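Fumarylacetoacetate hydrolase (Burkholderia xenovorans, PDB 5TI1) probably catalyses the metal-dependent hydrolysis of fumarylacetoacetate to fumarate and acetoacetate, the final step of phenylalanine and tyrosine breakdown. Local coordinates at residues Ala246-His251 against Gln355-His360; Asp103-Val108 against His251-Val256; Ala17-Ser22 against Leu296-Val301; Ser156-Ala161 against Pro177-Met182. One frame throughout, in Å; residues are numbered along the deposited sequence.

Contact 1. Residues Ala246-His251 against Gln355-His360; sequences ADAEAH and QQLAHH
The imidazole of His251 and the isobutyl group of Leu357 lie next to each other, with methyl CD2 of Leu357 approaching the ring obliquely and touching His251 CB at 3.9 Å. Polar neighbours from Asp247 sit at the edge of the ring. The carbonyl Asp247 O lies in its plane, and His251 NE2 donates to Asp247 OD2 over 2.9 Å. This bond stays close to the ring plane but reaches the carboxylate from above, 50° out of its plane. ND1 is hydrogen-bonded to the carbonyl of Ala235, so partners at both nitrogens restrain the imidazole's rotation.

The pairing joins two helical pieces of the hydrolase domain: the turn in which helix 245-248 passes through a 3-10 segment before strand 252-263, and helix 353-362. Leu357 makes the bridge. Its CG points away from the backbone nitrogen (chi1 -173°), which carries CD2 into the bend of the turn, 3.5 Å from Ala248 O and 4.1 Å from Ala248 CB. The same carbonyl oxygen accepts the backbone N of His251 at 2.9 Å, so the leucine methyl packs against a polar atom that is already bonded. Beyond the turn, Leu357 also meets Ile233 of strand 223-233 and Met373 of strand 372-374, and Ala248 also touches Ala354, three residues before Leu357 on the same helix.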
loop_
_atom_site.group_PDB
_atom_site.type_symbol
_atom_site.label_atom_id
_atom_site.label_comp_id
_atom_site.label_asym_id
_atom_site.label_seq_id
_atom_site.Cartn_x
_atom_site.Cartn_y
_atom_site.Cartn_z
ATOM N N ALA B 246 -22.901 -7.432 6.388
ATOM C CA ALA B 246 -23.556 -8.660 5.955
ATOM C C ALA B 246 -23.016 -9.154 4.617
ATOM O O ALA B 246 -23.022 -10.365 4.356
ATOM C CB ALA B 246 -25.069 -8.441 5.870
ATOM N N ASP B 247 -22.558 -8.246 3.760
ATOM C CA ASP B 247 -22.077 -8.605 2.434
ATOM C C ASP B 247 -20.583 -8.900 2.417
ATOM O O ASP B 247 -20.072 -9.388 1.404
ATOM C CB ASP B 247 -22.407 -7.474 1.442
ATOM C CG ASP B 247 -22.016 -7.801 0.006
ATOM O OD1 ASP B 247 -22.326 -8.921 -0.457
ATOM O OD2 ASP B 247 -21.412 -6.929 -0.664
ATOM N N ALA B 248 -19.899 -8.670 3.535
ATOM C CA ALA B 248 -18.438 -8.595 3.534
ATOM C C ALA B 248 -17.795 -9.922 3.140
ATOM O O ALA B 248 -16.890 -9.953 2.297
ATOM C CB ALA B 248 -17.957 -8.147 4.911
ATOM N N GLU B 249 -18.249 -11.035 3.743
ATOM C CA GLU B 249 -17.543 -12.307 3.578
ATOM C C GLU B 249 -17.570 -12.791 2.133
ATOM O O GLU B 249 -16.642 -13.481 1.691
ATOM C CB GLU B 249 -18.133 -13.372 4.509
ATOM C CG GLU B 249 -17.733 -13.209 5.969
ATOM C CD GLU B 249 -18.228 -14.355 6.842
ATOM O OE1 GLU B 249 -18.508 -15.440 6.296
ATOM O OE2 GLU B 249 -18.327 -14.173 8.074
ATOM N N ALA B 250 -18.604 -12.417 1.376
ATOM C CA ALA B 250 -18.665 -12.782 -0.034
ATOM C C ALA B 250 -17.539 -12.148 -0.846
ATOM O O ALA B 250 -17.257 -12.605 -1.961
ATOM C CB ALA B 250 -20.021 -12.383 -0.620
ATOM N N HIS B 251 -16.895 -11.109 -0.319
ATOM C CA HIS B 251 -15.748 -10.505 -0.983
ATOM C C HIS B 251 -14.429 -11.197 -0.662
ATOM O O HIS B 251 -13.420 -10.873 -1.292
ATOM C CB HIS B 251 -15.639 -9.023 -0.611
ATOM C CG HIS B 251 -16.781 -8.191 -1.111
ATOM N ND1 HIS B 251 -16.623 -7.184 -2.039
ATOM C CD2 HIS B 251 -18.103 -8.225 -0.819
ATOM C CE1 HIS B 251 -17.792 -6.618 -2.284
ATOM N NE2 HIS B 251 -18.708 -7.235 -1.558
ATOM N N GLN B 355 -16.422 -7.616 9.898
ATOM C CA GLN B 355 -16.446 -6.299 10.515
ATOM C C GLN B 355 -15.247 -5.471 10.077
ATOM O O GLN B 355 -15.375 -4.266 9.827
ATOM C CB GLN B 355 -16.497 -6.446 12.031
ATOM C CG GLN B 355 -17.819 -7.032 12.513
ATOM C CD GLN B 355 -17.832 -7.292 14.000
ATOM O OE1 GLN B 355 -16.855 -7.801 14.566
ATOM N NE2 GLN B 355 -18.942 -6.948 14.648
ATOM N N GLN B 356 -14.081 -6.109 9.960
ATOM C CA GLN B 356 -12.881 -5.397 9.543
ATOM C C GLN B 356 -13.048 -4.822 8.144
ATOM O O GLN B 356 -12.723 -3.659 7.898
ATOM C CB GLN B 356 -11.671 -6.331 9.614
ATOM C CG GLN B 356 -11.257 -6.690 11.037
ATOM C CD GLN B 356 -10.261 -7.838 11.086
ATOM O OE1 GLN B 356 -10.230 -8.683 10.193
ATOM N NE2 GLN B 356 -9.443 -7.870 12.133
ATOM N N LEU B 357 -13.552 -5.631 7.209
ATOM C CA LEU B 357 -13.753 -5.149 5.846
ATOM C C LEU B 357 -14.830 -4.069 5.800
ATOM O O LEU B 357 -14.688 -3.063 5.088
ATOM C CB LEU B 357 -14.126 -6.314 4.935
ATOM C CG LEU B 357 -14.218 -6.003 3.444
ATOM C CD1 LEU B 357 -12.866 -5.477 2.921
ATOM C CD2 LEU B 357 -14.688 -7.248 2.693
ATOM N N ALA B 358 -15.905 -4.259 6.564
ATOM C CA ALA B 358 -16.963 -3.256 6.634
ATOM C C ALA B 358 -16.407 -1.921 7.106
ATOM O O ALA B 358 -16.656 -0.874 6.492
ATOM C CB ALA B 358 -18.076 -3.743 7.561
ATOM N N HIS B 359 -15.610 -1.945 8.173
ATOM C CA HIS B 359 -14.994 -0.710 8.636
ATOM C C HIS B 359 -13.984 -0.176 7.624
ATOM O O HIS B 359 -13.936 1.035 7.377
ATOM C CB HIS B 359 -14.338 -0.925 9.992
ATOM C CG HIS B 359 -13.724 0.313 10.554
ATOM N ND1 HIS B 359 -14.476 1.343 11.077
ATOM C CD2 HIS B 359 -12.432 0.709 10.637
ATOM C CE1 HIS B 359 -13.670 2.308 11.482
ATOM N NE2 HIS B 359 -12.427 1.950 11.224
ATOM N N HIS B 360 -13.182 -1.063 7.020
ATOM C CA HIS B 360 -12.194 -0.635 6.026
ATOM C C HIS B 360 -12.826 0.225 4.931
ATOM O O HIS B 360 -12.221 1.197 4.466
ATOM C CB HIS B 360 -11.513 -1.854 5.397
ATOM C CG HIS B 360 -10.171 -1.560 4.795
ATOM N ND1 HIS B 360 -9.854 -0.343 4.226
ATOM C CD2 HIS B 360 -9.058 -2.327 4.684
ATOM C CE1 HIS B 360 -8.607 -0.377 3.786
ATOM N NE2 HIS B 360 -8.102 -1.569 4.049
#

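Contact 2. Residues Asp103-Val108 against His251-Val256; sequences DAWRSV and HIFGMV
Trp105 and Phe253 meet in a T-shaped stack, the edge of the phenylalanine ring directed at the face of the indole. The ring planes are inclined at 75°, and the centroids of the Trp105 five-membered ring and the Phe253 ring are 4.8 Å apart. Phe253 CD1 leads, 3.5 Å from Trp105 CD2 and over the centre of the indole, while Phe253 CE1 comes to 3.8 Å from Trp105 CG.

Two different first torsions bring the rings together. In Trp105, CG is anti to the carbonyl carbon (chi1 -41°), which extends the indole from helix 102-116 with its broad side to the strand. In Phe253, CG is anti to the backbone N (chi1 172°), and the ring swings back toward the helix although its CB does not point there. The buried stack thus fastens a helix of the N-terminal region to the first residues of strand 252-263, a strand of a mixed sheet of the hydrolase domain, between strands 223-233 and 284-292.

At the six-membered end of the indole, Trp105 CZ3 lies 3.8 Å from the carbonyl Ile252 O, approached obliquely. The pyrrole nitrogen NE1 donates to the carbonyl of Ile98, which anchors the indole, and the Phe253 side chain also touches Ile290 of strand 284-292.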
loop_
_atom_site.group_PDB
_atom_site.type_symbol
_atom_site.label_atom_id
_atom_site.label_comp_id
_atom_site.label_asym_id
_atom_site.label_seq_id
_atom_site.Cartn_x
_atom_site.Cartn_y
_atom_site.Cartn_z
ATOM N N ASP B 103 -18.255 -18.199 -8.183
ATOM C CA ASP B 103 -18.737 -19.344 -8.957
ATOM C C ASP B 103 -17.585 -20.105 -9.603
ATOM O O ASP B 103 -17.642 -21.335 -9.730
ATOM C CB ASP B 103 -19.728 -18.893 -10.027
ATOM C CG ASP B 103 -21.064 -18.471 -9.444
ATOM O OD1 ASP B 103 -21.266 -18.647 -8.222
ATOM O OD2 ASP B 103 -21.902 -17.960 -10.213
ATOM N N ALA B 104 -16.529 -19.399 -10.007
ATOM C CA ALA B 104 -15.370 -20.074 -10.577
ATOM C C ALA B 104 -14.607 -20.854 -9.513
ATOM O O ALA B 104 -14.253 -22.019 -9.726
ATOM C CB ALA B 104 -14.455 -19.061 -11.266
ATOM N N TRP B 105 -14.348 -20.231 -8.354
ATOM C CA TRP B 105 -13.607 -20.922 -7.301
ATOM C C TRP B 105 -14.294 -22.225 -6.924
ATOM O O TRP B 105 -13.631 -23.237 -6.665
ATOM C CB TRP B 105 -13.471 -20.052 -6.049
ATOM C CG TRP B 105 -13.177 -18.612 -6.282
ATOM C CD1 TRP B 105 -12.533 -18.058 -7.346
ATOM C CD2 TRP B 105 -13.529 -17.536 -5.416
ATOM N NE1 TRP B 105 -12.458 -16.694 -7.194
ATOM C CE2 TRP B 105 -13.070 -16.349 -6.016
ATOM C CE3 TRP B 105 -14.194 -17.460 -4.189
ATOM C CZ2 TRP B 105 -13.263 -15.099 -5.439
ATOM C CZ3 TRP B 105 -14.382 -16.219 -3.613
ATOM C CH2 TRP B 105 -13.917 -15.054 -4.238
ATOM N N ARG B 106 -15.628 -22.217 -6.891
ATOM C CA ARG B 106 -16.356 -23.397 -6.441
ATOM C C ARG B 106 -16.424 -24.455 -7.530
ATOM O O ARG B 106 -16.257 -25.645 -7.244
ATOM C CB ARG B 106 -17.750 -22.997 -5.970
ATOM C CG ARG B 106 -17.717 -22.122 -4.739
ATOM C CD ARG B 106 -19.111 -21.728 -4.273
ATOM N NE ARG B 106 -19.051 -21.058 -2.977
ATOM C CZ ARG B 106 -20.109 -20.628 -2.298
ATOM N NH1 ARG B 106 -21.330 -20.782 -2.798
ATOM N NH2 ARG B 106 -19.943 -20.033 -1.123
ATOM N N SER B 107 -16.659 -24.044 -8.780
ATOM C CA SER B 107 -16.566 -24.973 -9.903
ATOM C C SER B 107 -15.238 -25.729 -9.893
ATOM O O SER B 107 -15.211 -26.965 -9.952
ATOM C CB SER B 107 -16.738 -24.217 -11.220
ATOM O OG SER B 107 -16.605 -25.096 -12.326
ATOM N N VAL B 108 -14.119 -24.999 -9.822
ATOM C CA VAL B 108 -12.814 -25.655 -9.788
ATOM C C VAL B 108 -12.712 -26.588 -8.588
ATOM O O VAL B 108 -12.227 -27.722 -8.702
ATOM C CB VAL B 108 -11.684 -24.608 -9.788
ATOM C CG1 VAL B 108 -10.345 -25.275 -9.507
ATOM C CG2 VAL B 108 -11.636 -23.893 -11.121
ATOM N N HIS B 251 -16.895 -11.109 -0.319
ATOM C CA HIS B 251 -15.748 -10.505 -0.983
ATOM C C HIS B 251 -14.429 -11.197 -0.662
ATOM O O HIS B 251 -13.420 -10.873 -1.292
ATOM C CB HIS B 251 -15.639 -9.023 -0.611
ATOM C CG HIS B 251 -16.781 -8.191 -1.111
ATOM N ND1 HIS B 251 -16.623 -7.184 -2.039
ATOM C CD2 HIS B 251 -18.103 -8.225 -0.819
ATOM C CE1 HIS B 251 -17.792 -6.618 -2.284
ATOM N NE2 HIS B 251 -18.708 -7.235 -1.558
ATOM N N ILE B 252 -14.412 -12.151 0.276
ATOM C CA ILE B 252 -13.175 -12.763 0.765
ATOM C C ILE B 252 -12.940 -14.085 0.042
ATOM O O ILE B 252 -13.837 -14.934 -0.036
ATOM C CB ILE B 252 -13.222 -12.971 2.289
ATOM C CG1 ILE B 252 -13.470 -11.641 3.000
ATOM C CG2 ILE B 252 -11.926 -13.622 2.779
ATOM C CD1 ILE B 252 -13.480 -11.752 4.504
ATOM N N PHE B 253 -11.720 -14.273 -0.463
ATOM C CA PHE B 253 -11.352 -15.490 -1.178
ATOM C C PHE B 253 -10.831 -16.579 -0.240
ATOM O O PHE B 253 -11.259 -17.732 -0.316
ATOM C CB PHE B 253 -10.300 -15.160 -2.247
ATOM C CG PHE B 253 -9.715 -16.368 -2.924
ATOM C CD1 PHE B 253 -10.517 -17.197 -3.705
ATOM C CD2 PHE B 253 -8.356 -16.667 -2.791
ATOM C CE1 PHE B 253 -9.983 -18.312 -4.337
ATOM C CE2 PHE B 253 -7.807 -17.782 -3.418
ATOM C CZ PHE B 253 -8.623 -18.608 -4.194
ATOM N N GLY B 254 -9.894 -16.237 0.630
ATOM C CA GLY B 254 -9.297 -17.237 1.486
ATOM C C GLY B 254 -8.371 -16.603 2.499
ATOM O O GLY B 254 -8.352 -15.381 2.669
ATOM N N MET B 255 -7.566 -17.452 3.149
ATOM C CA MET B 255 -6.741 -17.021 4.267
ATOM C C MET B 255 -5.350 -17.629 4.160
ATOM O O MET B 255 -5.168 -18.711 3.591
ATOM C CB MET B 255 -7.376 -17.420 5.600
ATOM C CG MET B 255 -6.801 -16.728 6.807
ATOM S SD MET B 255 -7.642 -17.286 8.297
ATOM C CE MET B 255 -9.316 -16.723 7.987
ATOM N N VAL B 256 -4.372 -16.910 4.716
ATOM C CA VAL B 256 -3.006 -17.378 4.878
ATOM C C VAL B 256 -2.582 -17.094 6.317
ATOM O O VAL B 256 -3.246 -16.362 7.049
ATOM C CB VAL B 256 -2.031 -16.702 3.893
ATOM C CG1 VAL B 256 -2.375 -17.077 2.458
ATOM C CG2 VAL B 256 -2.038 -15.188 4.106
#

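Contact 3. Residues Ala17-Ser22 against Leu296-Val301; sequences ATLDPS and LEPFRV
Leu19 packs against Glu297 and Pro298, joining the N-terminal extension to the hydrolase domain between helix 293-296 and strand 300-301. The leucine is held in a type I beta turn from Ala17 to Asp20. Asp20, the last residue of that turn, also opens an Asx turn, in which Asp20 OD1 accepts the backbone N of Ser22 at 2.9 Å.

Along the domain side, Leu296 O accepts the backbone N of Phe299, and the chain winds into a short 3-10 segment. Glu297 is the first residue of that segment to meet the turn. Its CB lies 4.4 Å from Leu19 CD1, but a chi1 of -177° turns the rest of the chain aside, and its carboxylate is led away from the leucine.

Pro298 provides the main surface. Its CG sits 3.8 Å from Leu19 CD2 and 3.9 Å from Leu19 CB, and the two side chains cross at about a right angle, so the leucine branch lies across the CG-CD side of the pyrrolidine ring. This is a purely apolar meeting at the margin of the fold, the leucine buried and the proline exposed; Leu19 is backed by Arg109 of helix 102-116.

Phe299 turns one ring face to Pro298 CB, off-centre toward the rim. Arg300 then reaches back to Glu297 in a side-on, two-pronged salt bridge lying close to the guanidinium plane: Arg300 NE donates to Glu297 OE2 over 3.0 Å, and Arg300 NH2 reaches the syn lone pair of Glu297 OE1 at 2.8 Å.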
loop_
_atom_site.group_PDB
_atom_site.type_symbol
_atom_site.label_atom_id
_atom_site.label_comp_id
_atom_site.label_asym_id
_atom_site.label_seq_id
_atom_site.Cartn_x
_atom_site.Cartn_y
_atom_site.Cartn_z
ATOM N N ALA B 17 -20.661 -31.634 -0.868
ATOM C CA ALA B 17 -19.963 -32.913 -0.924
ATOM C C ALA B 17 -18.463 -32.751 -0.701
ATOM O O ALA B 17 -17.825 -33.644 -0.132
ATOM C CB ALA B 17 -20.234 -33.601 -2.262
ATOM N N THR B 18 -17.887 -31.620 -1.127
ATOM C CA THR B 18 -16.455 -31.383 -0.960
ATOM C C THR B 18 -16.065 -31.157 0.497
ATOM O O THR B 18 -14.875 -31.201 0.821
ATOM C CB THR B 18 -16.014 -30.171 -1.788
ATOM O OG1 THR B 18 -16.529 -28.969 -1.197
ATOM C CG2 THR B 18 -16.489 -30.286 -3.232
ATOM N N LEU B 19 -17.031 -30.887 1.369
ATOM C CA LEU B 19 -16.782 -30.638 2.783
ATOM C C LEU B 19 -16.964 -31.882 3.637
ATOM O O LEU B 19 -16.699 -31.837 4.842
ATOM C CB LEU B 19 -17.710 -29.531 3.286
ATOM C CG LEU B 19 -17.634 -28.214 2.515
ATOM C CD1 LEU B 19 -18.651 -27.229 3.035
ATOM C CD2 LEU B 19 -16.207 -27.655 2.626
ATOM N N ASP B 20 -17.413 -32.972 3.044
ATOM C CA ASP B 20 -17.761 -34.202 3.744
ATOM C C ASP B 20 -16.533 -34.842 4.385
ATOM O O ASP B 20 -15.661 -35.338 3.660
ATOM C CB ASP B 20 -18.424 -35.165 2.753
ATOM C CG ASP B 20 -18.788 -36.506 3.377
ATOM O OD1 ASP B 20 -18.651 -36.679 4.608
ATOM O OD2 ASP B 20 -19.217 -37.400 2.620
ATOM N N PRO B 21 -16.433 -34.876 5.718
ATOM C CA PRO B 21 -15.290 -35.521 6.376
ATOM C C PRO B 21 -15.024 -36.964 5.966
ATOM O O PRO B 21 -13.897 -37.442 6.118
ATOM C CB PRO B 21 -15.670 -35.443 7.859
ATOM C CG PRO B 21 -16.499 -34.225 7.954
ATOM C CD PRO B 21 -17.314 -34.209 6.692
ATOM N N SER B 22 -16.032 -37.674 5.458
ATOM C CA SER B 22 -15.831 -39.077 5.112
ATOM C C SER B 22 -15.076 -39.256 3.799
ATOM O O SER B 22 -14.532 -40.338 3.553
ATOM C CB SER B 22 -17.179 -39.811 5.046
ATOM O OG SER B 22 -17.944 -39.407 3.924
ATOM N N LEU B 296 -13.055 -23.474 4.732
ATOM C CA LEU B 296 -13.131 -23.194 6.160
ATOM C C LEU B 296 -14.551 -23.203 6.708
ATOM O O LEU B 296 -14.723 -23.145 7.933
ATOM C CB LEU B 296 -12.502 -21.840 6.461
ATOM C CG LEU B 296 -10.998 -21.792 6.175
ATOM C CD1 LEU B 296 -10.579 -20.361 6.019
ATOM C CD2 LEU B 296 -10.241 -22.449 7.306
ATOM N N GLU B 297 -15.557 -23.251 5.838
ATOM C CA GLU B 297 -16.943 -23.217 6.298
ATOM C C GLU B 297 -17.251 -24.240 7.387
ATOM O O GLU B 297 -17.890 -23.854 8.379
ATOM C CB GLU B 297 -17.892 -23.385 5.101
ATOM C CG GLU B 297 -19.366 -23.279 5.468
ATOM C CD GLU B 297 -19.712 -21.943 6.106
ATOM O OE1 GLU B 297 -19.101 -20.920 5.736
ATOM O OE2 GLU B 297 -20.585 -21.919 6.993
ATOM N N PRO B 298 -16.801 -25.503 7.311
ATOM C CA PRO B 298 -17.091 -26.453 8.404
ATOM C C PRO B 298 -16.517 -26.049 9.751
ATOM O O PRO B 298 -16.832 -26.702 10.750
ATOM C CB PRO B 298 -16.455 -27.767 7.919
ATOM C CG PRO B 298 -16.375 -27.626 6.441
ATOM C CD PRO B 298 -16.103 -26.173 6.194
ATOM N N PHE B 299 -15.691 -25.004 9.820
ATOM C CA PHE B 299 -15.055 -24.621 11.072
ATOM C C PHE B 299 -15.518 -23.254 11.558
ATOM O O PHE B 299 -14.946 -22.715 12.508
ATOM C CB PHE B 299 -13.528 -24.701 10.910
ATOM C CG PHE B 299 -13.083 -26.010 10.332
ATOM C CD1 PHE B 299 -12.949 -27.128 11.145
ATOM C CD2 PHE B 299 -12.877 -26.148 8.970
ATOM C CE1 PHE B 299 -12.575 -28.355 10.619
ATOM C CE2 PHE B 299 -12.506 -27.375 8.434
ATOM C CZ PHE B 299 -12.358 -28.481 9.265
ATOM N N ARG B 300 -16.577 -22.710 10.955
ATOM C CA ARG B 300 -17.188 -21.477 11.433
ATOM C C ARG B 300 -17.794 -21.680 12.821
ATOM O O ARG B 300 -18.439 -22.698 13.093
ATOM C CB ARG B 300 -18.257 -21.012 10.438
ATOM C CG ARG B 300 -19.079 -19.817 10.879
ATOM C CD ARG B 300 -20.255 -19.596 9.932
ATOM N NE ARG B 300 -19.825 -19.443 8.540
ATOM C CZ ARG B 300 -19.424 -18.295 7.997
ATOM N NH1 ARG B 300 -19.388 -17.185 8.722
ATOM N NH2 ARG B 300 -19.060 -18.254 6.724
ATOM N N VAL B 301 -17.563 -20.713 13.712
ATOM C CA VAL B 301 -17.993 -20.791 15.103
ATOM C C VAL B 301 -18.403 -19.402 15.572
ATOM O O VAL B 301 -18.176 -18.390 14.898
ATOM C CB VAL B 301 -16.898 -21.355 16.039
ATOM C CG1 VAL B 301 -16.637 -22.829 15.754
ATOM C CG2 VAL B 301 -15.621 -20.533 15.916
#

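Contact 4. Residues Ser156-Ala161 against Pro177-Met182; sequences SSKEHA and PNWSEM
Trp179 lays its indole against Lys158 and Ala161 at the start of helix 158-168. Ala161 CB stands over one face in a CH-pi contact, 3.9 Å from the centroid of the Trp179 five-membered ring and 25° off its normal, displaced toward the rim on the NE1 side. The six-membered end abuts Lys158, whose CB lies 3.5 Å from Trp179 CH2, and CA of Lys158 approaches the same CH2 to 3.3 Å, a tight fit. A chi1 of -170° swings the Trp179 side chain out opposite its own backbone nitrogen and carries the indole from the loop to the first turn of the helix. The Trp179 and Trp351 rings meet edge-to-face.

Backbone atoms also meet the ring. Ser156 C lies at the indole edge, 3.8 Å from Trp179 CZ2, while Ser157 C comes to 3.5 Å from the same CZ2 at an oblique angle.

Hydrogen bonds secure both partners. Ser157 is the N-cap of the helix, its OG accepting His160 N at 3.1 Å. Trp179 NE1 donates to the carbonyl of Tyr155, a predicted substrate-binding residue. The extended chain of Lys158 brings NZ to a water, which accepts from it at 3.0 Å and is also hydrogen-bonded to Ser180 OG at 2.7 Å.

The helix start held in this way carries His160, the predicted proton acceptor, whose side chain makes no contact with residues 177-182. The loop in turn reaches the second subunit, where Glu181 forms a salt bridge with Arg214 of that neighbouring subunit. Capping and the packing of the indole are therefore consistent with a second-shell part in positioning His160 and Tyr155.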
loop_
_atom_site.group_PDB
_atom_site.type_symbol
_atom_site.label_atom_id
_atom_site.label_comp_id
_atom_site.label_asym_id
_atom_site.label_seq_id
_atom_site.Cartn_x
_atom_site.Cartn_y
_atom_site.Cartn_z
ATOM N N SER B 156 -7.118 -6.556 16.186
ATOM C CA SER B 156 -8.469 -6.891 16.619
ATOM C C SER B 156 -8.505 -7.971 17.694
ATOM O O SER B 156 -9.543 -8.620 17.866
ATOM C CB SER B 156 -9.321 -7.314 15.420
ATOM O OG SER B 156 -9.509 -6.247 14.498
ATOM N N SER B 157 -7.406 -8.174 18.421
ATOM C CA SER B 157 -7.385 -9.094 19.557
ATOM C C SER B 157 -7.524 -8.302 20.852
ATOM O O SER B 157 -6.660 -7.477 21.175
ATOM C CB SER B 157 -6.099 -9.919 19.581
ATOM O OG SER B 157 -5.977 -10.659 20.790
ATOM N N LYS B 158 -8.608 -8.560 21.594
ATOM C CA LYS B 158 -8.796 -7.877 22.870
ATOM C C LYS B 158 -7.690 -8.235 23.855
ATOM O O LYS B 158 -7.189 -7.366 24.576
ATOM C CB LYS B 158 -10.169 -8.206 23.462
ATOM C CG LYS B 158 -10.522 -7.332 24.649
ATOM C CD LYS B 158 -11.973 -7.527 25.090
ATOM C CE LYS B 158 -12.343 -6.569 26.213
ATOM N NZ LYS B 158 -13.796 -6.636 26.571
ATOM N N GLU B 159 -7.294 -9.510 23.895
ATOM C CA GLU B 159 -6.238 -9.935 24.814
ATOM C C GLU B 159 -4.908 -9.275 24.472
ATOM O O GLU B 159 -4.135 -8.901 25.366
ATOM C CB GLU B 159 -6.098 -11.462 24.782
ATOM C CG GLU B 159 -7.334 -12.247 25.250
ATOM C CD GLU B 159 -8.382 -12.433 24.155
ATOM O OE1 GLU B 159 -8.320 -11.718 23.127
ATOM O OE2 GLU B 159 -9.268 -13.298 24.319
ATOM N N HIS B 160 -4.619 -9.135 23.181
ATOM C CA HIS B 160 -3.391 -8.467 22.765
ATOM C C HIS B 160 -3.423 -6.987 23.123
ATOM O O HIS B 160 -2.472 -6.457 23.710
ATOM C CB HIS B 160 -3.186 -8.652 21.265
ATOM C CG HIS B 160 -1.981 -7.940 20.738
ATOM N ND1 HIS B 160 -0.701 -8.416 20.923
ATOM C CD2 HIS B 160 -1.856 -6.778 20.055
ATOM C CE1 HIS B 160 0.161 -7.584 20.365
ATOM N NE2 HIS B 160 -0.513 -6.580 19.835
ATOM N N ALA B 161 -4.512 -6.296 22.764
ATOM C CA ALA B 161 -4.646 -4.888 23.115
ATOM C C ALA B 161 -4.618 -4.693 24.620
ATOM O O ALA B 161 -4.109 -3.676 25.106
ATOM C CB ALA B 161 -5.941 -4.320 22.532
ATOM N N PRO B 177 -10.565 4.001 24.434
ATOM C CA PRO B 177 -12.014 3.963 24.188
ATOM C C PRO B 177 -12.386 3.651 22.743
ATOM O O PRO B 177 -13.369 2.939 22.513
ATOM C CB PRO B 177 -12.473 5.364 24.622
ATOM C CG PRO B 177 -11.252 6.210 24.531
ATOM C CD PRO B 177 -10.118 5.318 24.914
ATOM N N ASN B 178 -11.625 4.123 21.757
ATOM C CA ASN B 178 -12.016 3.826 20.381
ATOM C C ASN B 178 -11.858 2.345 20.027
ATOM O O ASN B 178 -12.448 1.898 19.037
ATOM C CB ASN B 178 -11.227 4.699 19.396
ATOM C CG ASN B 178 -9.724 4.474 19.479
ATOM O OD1 ASN B 178 -9.224 3.895 20.440
ATOM N ND2 ASN B 178 -8.998 4.951 18.474
ATOM N N TRP B 179 -11.088 1.575 20.811
ATOM C CA TRP B 179 -10.778 0.198 20.425
ATOM C C TRP B 179 -12.027 -0.684 20.412
ATOM O O TRP B 179 -12.171 -1.559 19.548
ATOM C CB TRP B 179 -9.714 -0.400 21.361
ATOM C CG TRP B 179 -9.209 -1.720 20.852
ATOM C CD1 TRP B 179 -8.100 -1.936 20.083
ATOM C CD2 TRP B 179 -9.829 -2.997 21.029
ATOM N NE1 TRP B 179 -7.982 -3.274 19.786
ATOM C CE2 TRP B 179 -9.031 -3.947 20.357
ATOM C CE3 TRP B 179 -10.972 -3.435 21.714
ATOM C CZ2 TRP B 179 -9.343 -5.307 20.343
ATOM C CZ3 TRP B 179 -11.282 -4.783 21.692
ATOM C CH2 TRP B 179 -10.474 -5.702 21.008
ATOM N N SER B 180 -12.932 -0.486 21.362
ATOM C CA SER B 180 -14.146 -1.287 21.429
ATOM C C SER B 180 -15.278 -0.709 20.583
ATOM O O SER B 180 -16.373 -1.281 20.566
ATOM C CB SER B 180 -14.591 -1.439 22.886
ATOM O OG SER B 180 -13.598 -2.125 23.646
ATOM N N GLU B 181 -15.034 0.400 19.879
ATOM C CA GLU B 181 -16.009 0.992 18.972
ATOM C C GLU B 181 -15.691 0.736 17.506
ATOM O O GLU B 181 -16.566 0.933 16.659
ATOM C CB GLU B 181 -16.112 2.505 19.211
ATOM C CG GLU B 181 -16.567 2.883 20.619
ATOM C CD GLU B 181 -18.088 2.906 20.770
ATOM O OE1 GLU B 181 -18.787 2.783 19.743
ATOM O OE2 GLU B 181 -18.575 3.058 21.908
ATOM N N MET B 182 -14.473 0.304 17.180
ATOM C CA MET B 182 -14.122 0.085 15.785
ATOM C C MET B 182 -12.962 -0.891 15.710
ATOM O O MET B 182 -12.135 -0.948 16.629
ATOM C CB MET B 182 -13.746 1.404 15.097
ATOM C CG MET B 182 -12.473 2.010 15.631
ATOM S SD MET B 182 -11.894 3.414 14.678
ATOM C CE MET B 182 -13.222 4.570 14.992
HETATM O O HOH W 1 -14.613 -4.448 24.621
#

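In the fold
Contacts 1 and 2 share His251, which lies between helix 245-248 and strand 252-263, and their centres lie 15 Å apart. Contact 3 is equally distant from contact 2, about 15 Å between centres, and both attach N-terminal parts to the hydrolase domain. Contact 3 is tied to contact 1 by a salt bridge, Glu249 OE1 to Arg300 NH2, 2.9 Å. A probable hydrogen bond of 2.9 Å from Gln356 NE2 to Ser156 OG links contact 1 to contact 4. Contact 4 holds a predicted active-site residue, His160, with the Ser157 side chain about 10 Å from the bound magnesium ion; the centres of contacts 2 and 3 lie about 29 and 30 Å from that of contact 4.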